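Local coordinates for protein L-lysine 6-oxidase (Marinomonas mediterranea, PDB 3WEU) that oxidises the side-chain amine of L-lysine with a cysteine tryptophylquinone cofactor, releasing hydrogen peroxide that kills bacteria, at residues F266-G269 with V270-D274. Numbering follows the deposited sequence.
Sequences FDVG and VRNFD. With EDO (1,2-ethanediol), chain O.
V270 CG2 sits over one face of the F266 ring, 3.9 Å from its centroid, a CH-pi contact displaced toward the rim carbons CE2 and CZ. The guanidinium of R271 is engaged along its edge: D267 meets NE and NH1, while a 1,2-ethanediol, probably from the crystallisation liquor and also bonded to Y280 OH, meets NH2. At the F273 ring, V268 CG1 approaches the edge, 4.0 Å from CE2.

The last turns of a helix illustrate how i to i+4 pairing ties side chains to one another. D267 and R271 form a side-on salt bridge, with R271 NE 2.9 Å from D267 OD1 and R271 NH1 2.8 Å from D267 OD2. The bonds lie near the guanidinium plane but reach the carboxylate from above its own plane, the two groups being turned 46° apart. A bend at chi3 (-62°) folds the arginine back along the helix to make this grip, and D267 OD1 also shares a hydrogen bond with T408 OG1.

Where the helix ends, V268 O receives N272 ND2 on a lone pair at 3.0 Å, supplementing a weak backbone bond from N272 N. F273 leaves helical geometry, yet its N still bonds to G269 O.

Helix 407-418 packs against F266, D267, V270 and R271 through A407 and T408, Y429 meets the F266 ring at about 45°, and strands 280-281 and 286-287 bring Y280 and Y287 against V270 and R271.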
loop_
_atom_site.group_PDB
_atom_site.type_symbol
_atom_site.label_atom_id
_atom_site.label_comp_id
_atom_site.label_asym_id
_atom_site.label_seq_id
_atom_site.Cartn_x
_atom_site.Cartn_y
_atom_site.Cartn_z
ATOM N N PHE A 266 -6.317 19.049 -40.834
ATOM C CA PHE A 266 -6.571 20.138 -41.729
ATOM C C PHE A 266 -5.537 21.263 -41.533
ATOM O O PHE A 266 -4.935 21.737 -42.469
ATOM C CB PHE A 266 -8.017 20.674 -41.518
ATOM C CG PHE A 266 -8.414 21.721 -42.489
ATOM C CD1 PHE A 266 -8.599 21.377 -43.822
ATOM C CD2 PHE A 266 -8.485 23.063 -42.133
ATOM C CE1 PHE A 266 -8.890 22.361 -44.760
ATOM C CE2 PHE A 266 -8.824 24.025 -43.048
ATOM C CZ PHE A 266 -9.050 23.681 -44.371
ATOM N N ASP A 267 -5.322 21.657 -40.276
ATOM C CA ASP A 267 -4.375 22.741 -39.965
ATOM C C ASP A 267 -2.957 22.373 -40.420
ATOM O O ASP A 267 -2.278 23.190 -41.045
ATOM C CB ASP A 267 -4.409 22.957 -38.450
ATOM C CG ASP A 267 -3.364 23.913 -37.938
ATOM O OD1 ASP A 267 -3.304 25.056 -38.451
ATOM O OD2 ASP A 267 -2.664 23.493 -36.974
ATOM N N VAL A 268 -2.517 21.170 -40.086
ATOM C CA VAL A 268 -1.254 20.656 -40.559
ATOM C C VAL A 268 -1.178 20.713 -42.074
ATOM O O VAL A 268 -0.133 21.154 -42.659
ATOM C CB VAL A 268 -0.988 19.234 -40.027
ATOM C CG1 VAL A 268 0.223 18.594 -40.705
ATOM C CG2 VAL A 268 -0.760 19.222 -38.561
ATOM N N GLY A 269 -2.266 20.339 -42.710
ATOM C CA GLY A 269 -2.365 20.334 -44.163
ATOM C C GLY A 269 -2.207 21.699 -44.810
ATOM O O GLY A 269 -1.497 21.877 -45.849
ATOM N N VAL A 270 -2.905 22.657 -44.222
ATOM C CA VAL A 270 -2.920 24.018 -44.740
ATOM C C VAL A 270 -1.522 24.607 -44.602
ATOM O O VAL A 270 -1.001 25.230 -45.534
ATOM C CB VAL A 270 -3.997 24.877 -43.985
ATOM C CG1 VAL A 270 -3.819 26.350 -44.266
ATOM C CG2 VAL A 270 -5.389 24.454 -44.439
ATOM N N ARG A 271 -0.917 24.433 -43.426
ATOM C CA ARG A 271 0.364 25.069 -43.119
ATOM C C ARG A 271 1.573 24.271 -43.643
ATOM O O ARG A 271 2.686 24.810 -43.725
ATOM C CB ARG A 271 0.519 25.283 -41.632
ATOM C CG ARG A 271 -0.401 26.363 -41.040
ATOM C CD ARG A 271 -0.184 26.631 -39.520
ATOM N NE ARG A 271 -0.480 25.425 -38.751
ATOM C CZ ARG A 271 0.413 24.516 -38.374
ATOM N NH1 ARG A 271 0.012 23.400 -37.781
ATOM N NH2 ARG A 271 1.735 24.694 -38.574
ATOM N N ASN A 272 1.392 23.026 -43.997
ATOM C CA ASN A 272 2.538 22.241 -44.450
ATOM C C ASN A 272 2.451 21.585 -45.800
ATOM O O ASN A 272 3.470 21.217 -46.348
ATOM C CB ASN A 272 2.885 21.166 -43.445
ATOM C CG ASN A 272 3.312 21.745 -42.129
ATOM O OD1 ASN A 272 4.418 22.243 -41.993
ATOM N ND2 ASN A 272 2.427 21.717 -41.160
ATOM N N PHE A 273 1.267 21.363 -46.324
ATOM C CA PHE A 273 1.115 20.574 -47.539
ATOM C C PHE A 273 0.327 21.310 -48.566
ATOM O O PHE A 273 -0.174 20.688 -49.463
ATOM C CB PHE A 273 0.448 19.234 -47.192
ATOM C CG PHE A 273 1.279 18.381 -46.325
ATOM C CD1 PHE A 273 2.333 17.636 -46.908
ATOM C CD2 PHE A 273 1.055 18.257 -44.953
ATOM C CE1 PHE A 273 3.132 16.849 -46.114
ATOM C CE2 PHE A 273 1.886 17.463 -44.162
ATOM C CZ PHE A 273 2.897 16.766 -44.740
ATOM N N ASP A 274 0.232 22.636 -48.450
ATOM C CA ASP A 274 -0.413 23.460 -49.464
ATOM C C ASP A 274 -1.852 23.005 -49.733
ATOM O O ASP A 274 -2.348 23.137 -50.855
ATOM C CB ASP A 274 0.419 23.356 -50.762
ATOM C CG ASP A 274 0.235 24.547 -51.657
ATOM O OD1 ASP A 274 0.373 25.681 -51.126
ATOM O OD2 ASP A 274 -0.001 24.358 -52.887
HETATM C C1 EDO O . 3.989 27.661 -38.673
HETATM O O1 EDO O . 3.393 26.926 -39.747
HETATM C C2 EDO O . 4.186 29.005 -39.321
HETATM O O2 EDO O . 3.031 29.263 -40.150
#